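Local structure of cytochrome P450 CYP260B1 (Sorangium cellulosum, 5HIW) at residues M236-L241 with D385-L390; E56-R61 with A286-E291; G201-A206 with G220-L225; E267-C272 with V326-F331. The protein is a haem protein of the cytochrome P450 superfamily, holding its iron porphyrin within the largely helical fold of that family. One frame throughout, in Å; residues are numbered along the deposited sequence.

Interaction 1. Residues M236-L241 with D385-L390; sequences MLANLL and DQIPAL. With HEM (protoporphyrin IX containing Fe), chain B.
Ile387 rests on Ala238 and Leu241 of helix 232-245, which forms the C-terminal half of the long central helix of the cytochrome P450 fold. The contact is small, wholly apolar and buried. The methyl CD1 of Ile387 lies 3.6 Å from Ala238 CA and also 3.6 Å from Ala238 CB, where a short side chain lets it come up to the helix backbone. The other branch, CG2, stands 4.4 Å from Leu241 CB, three residues along the same helix. With chi1 at -49°, CG1 lies beside the backbone N and CG2 opposite it, and both branches face the helix. No hydrogen bond crosses between the segments.

The next shell adds polar bonds and a second helix. Ile387 N is hydrogen-bonded to Glu122 OE2, and strand 388-390 pairs with strand 120-122. Helix 123-128 also packs here, with Phe124 on Ala238 and with Leu123 and Phe127 on Leu241. Asn239 ND2 gives hydrogen bonds to Phe382 O and Cys272 O.

Helix 232-245 also reaches the haem. Met236 has an extended chain beyond CG (chi3 -172°), and its SD lies 3.8 Å from the vinyl carbon CBB.

Interaction 2. Residues E56-R61 with A286-E291; sequences ETFSTR and ATIGGE
Phe58 and Ile288 approach from opposite directions and meet where strand 58-59, the outermost of the mixed sheet of this P450, faces a separate beta hairpin. The packed part is two apolar touches. Phe58 CZ is 3.7 Å from Ile288 CD1 and 3.9 Å from Ala286 CB, so the far end of the ring carries the contact. Thr57 CG2 adds a longer approach of 4.1 Å to Ala286 CB. The same methyl lies 3.9 Å above the Phe58 ring plane, over its centre, and covers one face of the ring. Thr57 can do this because CG2 lies opposite the backbone N, which puts OG1 beside that N (chi1 -53°). Thr57 OG1 is hydrogen-bonded to Asp54 OD2.

The other side is loose and open to solvent. Strands 286-288 and 291-293 form the hairpin, closed by a type I' turn from Ile288 to Glu291. Gly289 and Gly290 have the positive phi values of that turn, and both are exposed. The CB of Thr287 points away from segment 56-61. Its OG1 gives a 3.0 Å hydrogen bond to Glu291 O from well above the carbonyl plane. Ile288 N also donates to Glu291 O, which therefore holds two donors.

In segment 56-61, Ser59 OG accepts from Arg61 N in an ST turn. Arg61 NE forms a salt bridge with Glu283. Strand 58-59 pairs with strand 277-282, whose Arg280 and Val282 touch Phe58. Val51 of helix 45-53 packs on both Phe58 and Ile288, and Val31 of strand 31-34 also touches Ile288.

Interaction 3. Residues G201-A206 with G220-L225; sequences GEIARA and GVVLTL. With HEM (protoporphyrin IX containing Fe), chain B.
In the layer where the H helix packs on the long central helix of the cytochrome P450 fold, Ile203 of helix 199-209 meets Val221, Val222 and Leu225 of helix 218-229. The two short helix segments run at 132° to each other, and their axes come within 10.4 Å. One side chain carries the whole contact on the helix 199-209 side.

Ile203 divides its branches among the three partners. Its CG2 meets Val221 CG1 tip to tip at 3.7 Å. Its CD1 reaches further, to 3.9 Å from Leu225 CD1, again end to end. Val222 comes in at a slant, and its CG2 is also 3.9 Å from Ile203 CD1. The first torsion of Ile203 (chi1 -79°) sets CG1 and CG2 apart, and the extended second torsion carries CD1 on to Val222 and Leu225. Ile203 is buried, and no hydrogen bond links the two segments. Phe140 of helix 130-140 also touches Ile203, Val222 and Leu225. Next to Ile203, Glu202 forms salt bridges with Arg94 and Arg98.

Helix 218-229 carries the contact on to the haem. Leu225 is forked between the two: CD1 serves Ile203, while CD2 lies 3.9 Å from the vinyl carbon CAC of the haem. The backbone of the same residue is near too, with Leu225 O at 3.6 Å from CAC. Leu225 O also accepts from Ser229 OG. One residue earlier, Thr224 CG2 stands 3.6 Å from the haem methyl CMD.

Interaction 4. Residues E267-C272 with V326-F331; sequences ESTRWC and VGMLNF. With HEM (protoporphyrin IX containing Fe), chain B.
Met328 and Asn330 pack on Thr269 and Arg270 at the C-terminal end of the K helix, 261-271, which carries the ExxR motif of cytochromes P450. The direct contacts are van der Waals packing. Met328 CG lies 3.7 Å from Arg270 CB, and the two side chains cross at about a right angle. The Met328 chain bends at chi2 and chi3, which brings CE to 3.7 Å from Thr269 OG1. Asn330 ND2 is 3.5 Å from Thr269 CB, and its other side is taken up by the next residue, with ND2 above one face of the Phe331 ring, toward the rim.

The polar link between the segments is water 2. It donates to Thr269 OG1 at 2.8 Å and accepts from Asn330 ND2 at 3.3 Å. Thr269 OG1 is also hydrogen-bonded to Glu266 O.

The ionic part lies within the helix. Arg270 grips Glu267 side-on, with NE to OE1 at 2.9 Å and 171°, and NH2 to OE2 at 2.9 Å and 178°. Glu267 OE2 also pairs with Arg323, consistent with the Glu-Arg-Arg triad of the family. These two arginines would probably keep the carboxylate charged.

Phe331 makes the haem contact. Its CE1 is 3.6 Å from haem C3B, which lies at the edge of the Phe331 ring. The phenyl ring is on the face of the haem opposite water 1. Phe331 touches helix 341-358, Leu329 touches helix 45-53, and helix 232-245 lies against Ser268 and Thr269.

In the fold
Interactions 1, 3 and 4 are buried and each reaches the haem, whereas interaction 2 is only partly buried and joins the outermost strand of the mixed sheet to a hairpin, far from the centre of the chain. Interactions 1 and 3 use the two consecutive halves of the long central helix and are purely apolar. Interaction 4 adds a water bridge and an ionic pair within its helix. It touches interaction 1 directly, where Met236 packs on Thr269 and Phe331. Interactions 2 and 3 have no such touch with the others. In interaction 2 apolar packing gives way to turn hydrogen bonds toward solvent.

Interaction 1. Residues M236-L241 with D385-L390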
# COMPACT_ATOMS: atom_id res chain seq x y z
N MET A 236 -1.44 -5.41 -0.51
CA MET A 236 -2.04 -5.71 0.83
C MET A 236 -3.01 -6.85 0.80
O MET A 236 -2.99 -7.76 1.66
CB MET A 236 -2.72 -4.47 1.43
CG MET A 236 -3.58 -4.78 2.70
SD MET A 236 -3.86 -3.23 3.62
CE MET A 236 -4.62 -3.92 5.10
N LEU A 237 -3.89 -6.85 -0.20
CA LEU A 237 -4.80 -7.96 -0.36
C LEU A 237 -4.07 -9.23 -0.67
O LEU A 237 -4.44 -10.28 -0.10
CB LEU A 237 -5.86 -7.67 -1.43
CG LEU A 237 -6.88 -6.51 -1.18
CD1 LEU A 237 -7.73 -6.26 -2.44
CD2 LEU A 237 -7.73 -6.86 0.00
N ALA A 238 -3.04 -9.18 -1.51
CA ALA A 238 -2.32 -10.34 -1.87
C ALA A 238 -1.72 -10.98 -0.60
O ALA A 238 -1.87 -12.17 -0.36
CB ALA A 238 -1.18 -10.04 -2.84
N ASN A 239 -1.05 -10.19 0.22
CA ASN A 239 -0.37 -10.81 1.38
C ASN A 239 -1.30 -11.19 2.52
O ASN A 239 -1.00 -12.09 3.27
CB ASN A 239 0.68 -9.85 1.86
CG ASN A 239 1.81 -9.67 0.85
OD1 ASN A 239 1.82 -10.23 -0.24
ND2 ASN A 239 2.78 -8.94 1.25
N LEU A 240 -2.52 -10.63 2.56
CA LEU A 240 -3.54 -11.07 3.44
C LEU A 240 -4.00 -12.45 3.04
O LEU A 240 -4.09 -13.40 3.83
CB LEU A 240 -4.69 -10.06 3.46
CG LEU A 240 -5.93 -10.45 4.23
CD1 LEU A 240 -5.62 -10.92 5.61
CD2 LEU A 240 -7.03 -9.37 4.17
N LEU A 241 -4.24 -12.63 1.74
CA LEU A 241 -4.65 -13.91 1.31
C LEU A 241 -3.52 -14.95 1.56
O LEU A 241 -3.84 -16.05 1.88
CB LEU A 241 -4.99 -13.87 -0.17
CG LEU A 241 -6.33 -13.16 -0.41
CD1 LEU A 241 -6.44 -13.07 -1.91
CD2 LEU A 241 -7.53 -13.83 0.16
N ASP A 385 4.58 -13.92 -6.30
CA ASP A 385 4.31 -13.80 -7.72
C ASP A 385 3.00 -14.27 -8.19
O ASP A 385 2.59 -13.90 -9.31
CB ASP A 385 5.49 -14.37 -8.53
CG ASP A 385 5.67 -15.85 -8.39
OD1 ASP A 385 4.98 -16.54 -7.62
OD2 ASP A 385 6.56 -16.33 -9.09
N GLN A 386 2.29 -15.07 -7.38
CA GLN A 386 0.95 -15.53 -7.64
C GLN A 386 0.42 -16.18 -6.36
O GLN A 386 1.19 -16.48 -5.40
CB GLN A 386 0.84 -16.54 -8.82
CG GLN A 386 1.91 -17.63 -8.74
CD GLN A 386 1.60 -18.79 -9.66
OE1 GLN A 386 0.47 -19.21 -9.74
NE2 GLN A 386 2.58 -19.31 -10.33
N ILE A 387 -0.89 -16.37 -6.35
CA ILE A 387 -1.63 -16.86 -5.19
C ILE A 387 -2.55 -17.96 -5.61
O ILE A 387 -3.79 -17.82 -5.68
CB ILE A 387 -2.39 -15.76 -4.42
CG1 ILE A 387 -1.48 -14.59 -4.15
CG2 ILE A 387 -2.87 -16.36 -3.11
CD1 ILE A 387 -2.26 -13.38 -3.76
N PRO A 388 -1.96 -19.11 -5.94
CA PRO A 388 -2.76 -20.23 -6.46
C PRO A 388 -3.69 -20.81 -5.42
O PRO A 388 -3.21 -21.31 -4.41
CB PRO A 388 -1.69 -21.27 -6.85
CG PRO A 388 -0.37 -20.65 -6.65
CD PRO A 388 -0.55 -19.46 -5.73
N ALA A 389 -4.99 -20.85 -5.68
CA ALA A 389 -5.95 -21.42 -4.77
C ALA A 389 -6.92 -22.44 -5.37
O ALA A 389 -7.18 -22.44 -6.57
CB ALA A 389 -6.75 -20.34 -4.09
N LEU A 390 -7.43 -23.30 -4.48
CA LEU A 390 -8.43 -24.26 -4.78
C LEU A 390 -9.67 -23.79 -4.16
O LEU A 390 -9.65 -23.33 -3.02
CB LEU A 390 -8.06 -25.61 -4.13
CG LEU A 390 -6.73 -26.20 -4.58
CD1 LEU A 390 -6.51 -27.53 -3.88
CD2 LEU A 390 -6.67 -26.37 -6.09
CHA HEM B . 1.30 7.49 2.63
CHB HEM B . 1.44 2.63 2.62
CHC HEM B . -3.07 2.50 1.00
CHD HEM B . -2.78 7.20 0.12
C1A HEM B . 1.71 6.21 2.84
C2A HEM B . 2.96 5.82 3.40
C3A HEM B . 2.99 4.45 3.44
C4A HEM B . 1.80 3.99 2.78
CMA HEM B . 4.15 3.58 3.95
CAA HEM B . 4.00 6.75 4.01
CBA HEM B . 4.86 7.36 2.89
CGA HEM B . 6.06 8.07 3.42
O1A HEM B . 6.13 8.37 4.66
O2A HEM B . 7.07 8.20 2.69
C1B HEM B . 0.27 2.18 2.14
C2B HEM B . -0.07 0.78 2.16
C3B HEM B . -1.37 0.76 1.71
C4B HEM B . -1.79 2.13 1.39
CMB HEM B . 0.77 -0.46 2.52
CAB HEM B . -2.08 -0.49 1.52
CBB HEM B . -3.15 -0.75 0.85
C1C HEM B . -3.41 3.80 0.61
C2C HEM B . -4.70 4.13 0.10
C3C HEM B . -4.60 5.47 -0.16
C4C HEM B . -3.28 5.92 0.15
CMC HEM B . -5.78 3.09 -0.05
CAC HEM B . -5.64 6.37 -0.68
CBC HEM B . -6.92 6.13 -0.45
C1D HEM B . -1.62 7.62 0.77
C2D HEM B . -1.27 9.07 0.77
C3D HEM B . -0.14 9.16 1.45
C4D HEM B . 0.18 7.79 1.89
CMD HEM B . -1.99 10.20 0.06
CAD HEM B . 0.64 10.43 1.84
CBD HEM B . 0.16 10.87 3.21
CGD HEM B . 0.85 12.16 3.69
O1D HEM B . 1.96 12.55 3.23
O2D HEM B . 0.31 12.88 4.60
NA HEM B . 1.00 5.04 2.48
NB HEM B . -0.81 2.92 1.81
NC HEM B . -2.60 4.85 0.70
ND HEM B . -0.70 6.88 1.44
FE HEM B . -0.77 4.96 1.65
O HOH W 1 0.25 4.77 -0.40

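Interaction 2. Residues E56-R61 with A286-E291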
# COMPACT_ATOMS: atom_id res chain seq x y z
N GLU A 56 12.29 17.44 9.62
CA GLU A 56 13.03 18.62 9.18
C GLU A 56 14.38 18.18 8.69
O GLU A 56 14.83 18.67 7.69
CB GLU A 56 13.21 19.67 10.32
CG GLU A 56 11.91 20.38 10.73
CD GLU A 56 11.13 21.05 9.59
OE1 GLU A 56 11.62 22.03 8.98
OE2 GLU A 56 9.98 20.61 9.34
N THR A 57 15.00 17.22 9.37
CA THR A 57 16.28 16.69 8.93
C THR A 57 16.07 15.68 7.79
O THR A 57 16.84 15.63 6.86
CB THR A 57 16.98 15.97 10.08
OG1 THR A 57 17.05 16.83 11.22
CG2 THR A 57 18.36 15.50 9.65
N PHE A 58 15.02 14.85 7.90
CA PHE A 58 14.80 13.78 6.92
C PHE A 58 13.51 14.11 6.15
O PHE A 58 12.43 13.86 6.63
CB PHE A 58 14.75 12.44 7.65
CG PHE A 58 15.98 12.15 8.51
CD1 PHE A 58 17.19 11.74 7.93
CD2 PHE A 58 15.91 12.22 9.88
CE1 PHE A 58 18.30 11.42 8.75
CE2 PHE A 58 17.02 11.93 10.70
CZ PHE A 58 18.21 11.52 10.11
N SER A 59 13.64 14.80 5.03
CA SER A 59 12.45 15.26 4.32
C SER A 59 11.93 14.28 3.28
O SER A 59 12.52 13.23 2.99
CB SER A 59 12.74 16.59 3.63
OG SER A 59 13.65 16.38 2.59
N THR A 60 10.89 14.69 2.59
CA THR A 60 10.34 13.95 1.47
C THR A 60 10.74 14.57 0.11
O THR A 60 10.06 14.42 -0.89
CB THR A 60 8.82 13.77 1.64
OG1 THR A 60 8.18 15.02 1.93
CG2 THR A 60 8.51 12.75 2.72
N ARG A 61 11.83 15.31 0.11
CA ARG A 61 12.23 16.05 -1.10
C ARG A 61 12.35 15.15 -2.33
O ARG A 61 11.99 15.56 -3.44
CB ARG A 61 13.59 16.76 -0.83
CG ARG A 61 14.12 17.60 -2.01
CD ARG A 61 15.54 18.01 -1.78
NE ARG A 61 15.60 18.98 -0.73
CZ ARG A 61 15.47 20.29 -0.92
NH1 ARG A 61 15.24 20.79 -2.13
NH2 ARG A 61 15.54 21.11 0.11
N ALA A 286 23.73 14.03 9.35
CA ALA A 286 23.22 13.45 10.58
C ALA A 286 23.87 12.12 10.75
O ALA A 286 24.52 11.59 9.82
CB ALA A 286 21.67 13.34 10.56
N THR A 287 23.70 11.59 11.94
CA THR A 287 24.19 10.27 12.28
C THR A 287 23.06 9.39 12.81
O THR A 287 22.25 9.80 13.62
CB THR A 287 25.33 10.35 13.33
OG1 THR A 287 25.85 9.04 13.58
CG2 THR A 287 24.83 11.00 14.65
N ILE A 288 23.02 8.14 12.32
CA ILE A 288 21.99 7.20 12.73
C ILE A 288 22.75 5.91 12.84
O ILE A 288 23.50 5.54 11.92
CB ILE A 288 20.90 7.02 11.62
CG1 ILE A 288 20.13 8.32 11.32
CG2 ILE A 288 19.93 5.89 12.01
CD1 ILE A 288 19.26 8.84 12.45
N GLY A 289 22.52 5.20 13.92
CA GLY A 289 23.26 3.98 14.19
C GLY A 289 24.73 4.09 13.94
O GLY A 289 25.34 3.10 13.54
N GLY A 290 25.31 5.30 14.10
CA GLY A 290 26.75 5.45 14.27
C GLY A 290 27.42 5.71 12.96
O GLY A 290 28.65 5.84 12.86
N GLU A 291 26.62 5.76 11.92
CA GLU A 291 27.11 5.98 10.64
C GLU A 291 26.74 7.39 10.33
O GLU A 291 25.69 7.87 10.78
CB GLU A 291 26.47 5.01 9.67
CG GLU A 291 26.74 3.54 10.00
CD GLU A 291 28.20 3.10 9.78
OE1 GLU A 291 28.91 3.70 8.98
OE2 GLU A 291 28.61 2.11 10.40

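Interaction 3. Residues G201-A206 with G220-L225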
# COMPACT_ATOMS: atom_id res chain seq x y z
N GLY A 201 -17.27 13.32 -5.47
CA GLY A 201 -18.24 14.34 -4.93
C GLY A 201 -18.02 14.92 -3.53
O GLY A 201 -18.12 16.14 -3.34
N GLU A 202 -17.70 14.08 -2.54
CA GLU A 202 -17.34 14.55 -1.19
C GLU A 202 -16.07 15.40 -1.28
O GLU A 202 -15.88 16.34 -0.51
CB GLU A 202 -16.98 13.39 -0.22
CG GLU A 202 -18.08 12.37 0.13
CD GLU A 202 -18.82 12.71 1.41
OE1 GLU A 202 -18.30 13.59 2.15
OE2 GLU A 202 -19.86 12.07 1.66
N ILE A 203 -15.15 15.07 -2.18
CA ILE A 203 -13.88 15.82 -2.23
C ILE A 203 -14.18 17.24 -2.75
O ILE A 203 -13.67 18.25 -2.23
CB ILE A 203 -12.85 15.13 -3.14
CG1 ILE A 203 -12.20 13.96 -2.43
CG2 ILE A 203 -11.75 16.05 -3.52
CD1 ILE A 203 -11.73 12.88 -3.40
N ALA A 204 -15.02 17.31 -3.78
CA ALA A 204 -15.29 18.62 -4.38
C ALA A 204 -15.89 19.53 -3.33
O ALA A 204 -15.50 20.68 -3.17
CB ALA A 204 -16.16 18.48 -5.61
N ARG A 205 -16.77 18.98 -2.52
CA ARG A 205 -17.35 19.69 -1.39
C ARG A 205 -16.42 20.01 -0.21
O ARG A 205 -16.50 21.12 0.36
CB ARG A 205 -18.71 19.04 -0.99
CG ARG A 205 -19.74 19.28 -2.12
CD ARG A 205 -21.12 18.61 -2.04
NE ARG A 205 -21.08 17.15 -1.87
CZ ARG A 205 -20.97 16.50 -0.69
NH1 ARG A 205 -20.88 17.15 0.49
NH2 ARG A 205 -20.95 15.15 -0.69
N ALA A 206 -15.48 19.13 0.12
CA ALA A 206 -14.46 19.41 1.11
C ALA A 206 -13.45 20.47 0.71
O ALA A 206 -12.83 21.11 1.57
CB ALA A 206 -13.68 18.15 1.46
N GLY A 220 -6.58 16.99 -8.51
CA GLY A 220 -5.35 16.83 -7.79
C GLY A 220 -5.49 15.88 -6.61
O GLY A 220 -4.62 14.99 -6.39
N VAL A 221 -6.52 16.13 -5.80
CA VAL A 221 -6.76 15.30 -4.63
C VAL A 221 -7.03 13.85 -5.10
O VAL A 221 -6.48 12.88 -4.57
CB VAL A 221 -7.94 15.87 -3.75
CG1 VAL A 221 -8.33 14.87 -2.67
CG2 VAL A 221 -7.53 17.19 -3.16
N VAL A 222 -7.92 13.71 -6.04
CA VAL A 222 -8.31 12.39 -6.57
C VAL A 222 -7.07 11.67 -7.08
O VAL A 222 -6.88 10.51 -6.73
CB VAL A 222 -9.40 12.46 -7.67
CG1 VAL A 222 -9.66 11.11 -8.35
CG2 VAL A 222 -10.70 13.01 -7.13
N LEU A 223 -6.26 12.32 -7.89
CA LEU A 223 -5.08 11.63 -8.46
C LEU A 223 -4.15 11.23 -7.36
O LEU A 223 -3.54 10.14 -7.41
CB LEU A 223 -4.34 12.47 -9.49
CG LEU A 223 -5.08 12.37 -10.82
CD1 LEU A 223 -4.80 13.52 -11.82
CD2 LEU A 223 -4.81 11.04 -11.48
N THR A 224 -4.02 12.05 -6.31
CA THR A 224 -3.20 11.59 -5.18
C THR A 224 -3.75 10.33 -4.54
O THR A 224 -2.91 9.39 -4.23
CB THR A 224 -2.97 12.71 -4.16
OG1 THR A 224 -2.12 13.69 -4.75
CG2 THR A 224 -2.36 12.25 -2.90
N LEU A 225 -5.08 10.24 -4.39
CA LEU A 225 -5.67 9.07 -3.82
C LEU A 225 -5.52 7.85 -4.75
O LEU A 225 -5.32 6.73 -4.27
CB LEU A 225 -7.12 9.26 -3.49
CG LEU A 225 -7.35 10.42 -2.42
CD1 LEU A 225 -8.82 10.65 -2.20
CD2 LEU A 225 -6.61 10.11 -1.12
CHA HEM B . 1.30 7.49 2.63
CHB HEM B . 1.44 2.63 2.62
CHC HEM B . -3.07 2.50 1.00
CHD HEM B . -2.78 7.20 0.12
C1A HEM B . 1.71 6.21 2.84
C2A HEM B . 2.96 5.82 3.40
C3A HEM B . 2.99 4.45 3.44
C4A HEM B . 1.80 3.99 2.78
CMA HEM B . 4.15 3.58 3.95
CAA HEM B . 4.00 6.75 4.01
CBA HEM B . 4.86 7.36 2.89
CGA HEM B . 6.06 8.07 3.42
O1A HEM B . 6.13 8.37 4.66
O2A HEM B . 7.07 8.20 2.69
C1B HEM B . 0.27 2.18 2.14
C2B HEM B . -0.07 0.78 2.16
C3B HEM B . -1.37 0.76 1.71
C4B HEM B . -1.79 2.13 1.39
CMB HEM B . 0.77 -0.46 2.52
CAB HEM B . -2.08 -0.49 1.52
CBB HEM B . -3.15 -0.75 0.85
C1C HEM B . -3.41 3.80 0.61
C2C HEM B . -4.70 4.13 0.10
C3C HEM B . -4.60 5.47 -0.16
C4C HEM B . -3.28 5.92 0.15
CMC HEM B . -5.78 3.09 -0.05
CAC HEM B . -5.64 6.37 -0.68
CBC HEM B . -6.92 6.13 -0.45
C1D HEM B . -1.62 7.62 0.77
C2D HEM B . -1.27 9.07 0.77
C3D HEM B . -0.14 9.16 1.45
C4D HEM B . 0.18 7.79 1.89
CMD HEM B . -1.99 10.20 0.06
CAD HEM B . 0.64 10.43 1.84
CBD HEM B . 0.16 10.87 3.21
CGD HEM B . 0.85 12.16 3.69
O1D HEM B . 1.96 12.55 3.23
O2D HEM B . 0.31 12.88 4.60
NA HEM B . 1.00 5.04 2.48
NB HEM B . -0.81 2.92 1.81
NC HEM B . -2.60 4.85 0.70
ND HEM B . -0.70 6.88 1.44
FE HEM B . -0.77 4.96 1.65
O HOH W 1 0.25 4.77 -0.40

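Interaction 4. Residues E267-C272 with V326-F331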
# COMPACT_ATOMS: atom_id res chain seq x y z
N GLU A 267 -2.52 -8.67 12.02
CA GLU A 267 -1.40 -9.66 12.12
C GLU A 267 -0.78 -10.03 10.76
O GLU A 267 0.43 -10.12 10.67
CB GLU A 267 -1.89 -10.89 12.86
CG GLU A 267 -0.92 -12.04 13.02
CD GLU A 267 0.33 -11.74 13.81
OE1 GLU A 267 0.67 -10.61 14.11
OE2 GLU A 267 1.07 -12.71 14.13
N SER A 268 -1.59 -10.07 9.66
CA SER A 268 -1.07 -10.27 8.29
C SER A 268 -0.17 -9.17 7.90
O SER A 268 0.88 -9.40 7.26
CB SER A 268 -2.22 -10.49 7.24
OG SER A 268 -2.86 -9.25 6.79
N THR A 269 -0.49 -7.94 8.33
CA THR A 269 0.38 -6.84 7.98
C THR A 269 1.70 -6.87 8.75
O THR A 269 2.66 -6.25 8.31
CB THR A 269 -0.24 -5.43 8.03
OG1 THR A 269 -0.51 -5.04 9.38
CG2 THR A 269 -1.48 -5.39 7.18
N ARG A 270 1.73 -7.50 9.92
CA ARG A 270 3.02 -7.64 10.67
C ARG A 270 3.85 -8.81 10.09
O ARG A 270 5.06 -8.68 9.76
CB ARG A 270 2.76 -7.88 12.16
CG ARG A 270 4.04 -8.01 12.96
CD ARG A 270 3.81 -8.67 14.29
NE ARG A 270 3.49 -10.03 14.05
CZ ARG A 270 4.35 -10.97 13.72
NH1 ARG A 270 5.63 -10.72 13.58
NH2 ARG A 270 3.88 -12.19 13.59
N TRP A 271 3.20 -9.95 9.98
CA TRP A 271 3.86 -11.19 9.55
C TRP A 271 4.29 -11.15 8.09
O TRP A 271 5.31 -11.72 7.68
CB TRP A 271 2.87 -12.32 9.74
CG TRP A 271 3.38 -13.61 9.50
CD1 TRP A 271 4.26 -14.34 10.32
CD2 TRP A 271 3.14 -14.41 8.37
NE1 TRP A 271 4.57 -15.50 9.72
CE2 TRP A 271 3.92 -15.57 8.51
CE3 TRP A 271 2.42 -14.22 7.21
CZ2 TRP A 271 3.93 -16.59 7.55
CZ3 TRP A 271 2.43 -15.24 6.24
CH2 TRP A 271 3.19 -16.41 6.42
N CYS A 272 3.52 -10.44 7.25
CA CYS A 272 3.87 -10.38 5.82
C CYS A 272 3.41 -9.04 5.23
O CYS A 272 2.54 -9.01 4.34
CB CYS A 272 3.21 -11.54 5.09
SG CYS A 272 3.93 -11.81 3.40
N VAL A 326 0.47 -4.09 17.65
CA VAL A 326 0.43 -2.66 17.30
C VAL A 326 1.86 -2.18 16.91
O VAL A 326 2.83 -2.86 17.10
CB VAL A 326 -0.13 -1.83 18.49
CG1 VAL A 326 -1.51 -2.29 18.86
CG2 VAL A 326 0.79 -1.94 19.68
N GLY A 327 1.97 -1.01 16.33
CA GLY A 327 3.24 -0.38 16.09
C GLY A 327 3.92 -0.86 14.82
O GLY A 327 5.11 -0.59 14.58
N MET A 328 3.15 -1.51 13.96
CA MET A 328 3.65 -1.91 12.63
C MET A 328 4.00 -0.67 11.78
O MET A 328 3.50 0.42 12.02
CB MET A 328 2.58 -2.80 11.97
CG MET A 328 2.56 -4.24 12.45
SD MET A 328 1.39 -4.41 13.84
CE MET A 328 -0.18 -4.31 13.03
N LEU A 329 4.87 -0.83 10.78
CA LEU A 329 5.39 0.26 10.00
C LEU A 329 4.81 0.26 8.59
O LEU A 329 5.31 1.03 7.74
CB LEU A 329 6.90 0.10 9.90
CG LEU A 329 7.65 0.40 11.25
CD1 LEU A 329 9.10 0.12 11.07
CD2 LEU A 329 7.45 1.76 11.78
N ASN A 330 3.90 -0.66 8.31
CA ASN A 330 3.35 -0.83 6.92
C ASN A 330 2.73 0.42 6.38
O ASN A 330 2.72 0.57 5.20
CB ASN A 330 2.41 -2.02 6.79
CG ASN A 330 1.21 -1.95 7.73
OD1 ASN A 330 1.36 -1.79 8.92
ND2 ASN A 330 -0.00 -2.05 7.20
N PHE A 331 2.14 1.27 7.25
CA PHE A 331 1.55 2.52 6.84
C PHE A 331 2.46 3.69 7.21
O PHE A 331 2.05 4.84 7.22
CB PHE A 331 0.16 2.65 7.51
CG PHE A 331 -0.90 1.72 7.00
CD1 PHE A 331 -1.21 1.65 5.65
CD2 PHE A 331 -1.64 0.94 7.87
CE1 PHE A 331 -2.21 0.79 5.18
CE2 PHE A 331 -2.60 0.06 7.42
CZ PHE A 331 -2.94 0.01 6.09
CHA HEM B . 1.30 7.49 2.63
CHB HEM B . 1.44 2.63 2.62
CHC HEM B . -3.07 2.50 1.00
CHD HEM B . -2.78 7.20 0.12
C1A HEM B . 1.71 6.21 2.84
C2A HEM B . 2.96 5.82 3.40
C3A HEM B . 2.99 4.45 3.44
C4A HEM B . 1.80 3.99 2.78
CMA HEM B . 4.15 3.58 3.95
CAA HEM B . 4.00 6.75 4.01
CBA HEM B . 4.86 7.36 2.89
CGA HEM B . 6.06 8.07 3.42
O1A HEM B . 6.13 8.37 4.66
O2A HEM B . 7.07 8.20 2.69
C1B HEM B . 0.27 2.18 2.14
C2B HEM B . -0.07 0.78 2.16
C3B HEM B . -1.37 0.76 1.71
C4B HEM B . -1.79 2.13 1.39
CMB HEM B . 0.77 -0.46 2.52
CAB HEM B . -2.08 -0.49 1.52
CBB HEM B . -3.15 -0.75 0.85
C1C HEM B . -3.41 3.80 0.61
C2C HEM B . -4.70 4.13 0.10
C3C HEM B . -4.60 5.47 -0.16
C4C HEM B . -3.28 5.92 0.15
CMC HEM B . -5.78 3.09 -0.05
CAC HEM B . -5.64 6.37 -0.68
CBC HEM B . -6.92 6.13 -0.45
C1D HEM B . -1.62 7.62 0.77
C2D HEM B . -1.27 9.07 0.77
C3D HEM B . -0.14 9.16 1.45
C4D HEM B . 0.18 7.79 1.89
CMD HEM B . -1.99 10.20 0.06
CAD HEM B . 0.64 10.43 1.84
CBD HEM B . 0.16 10.87 3.21
CGD HEM B . 0.85 12.16 3.69
O1D HEM B . 1.96 12.55 3.23
O2D HEM B . 0.31 12.88 4.60
NA HEM B . 1.00 5.04 2.48
NB HEM B . -0.81 2.92 1.81
NC HEM B . -2.60 4.85 0.70
ND HEM B . -0.70 6.88 1.44
FE HEM B . -0.77 4.96 1.65
O HOH W 2 -2.27 -2.82 9.44
O HOH W 1 0.25 4.77 -0.40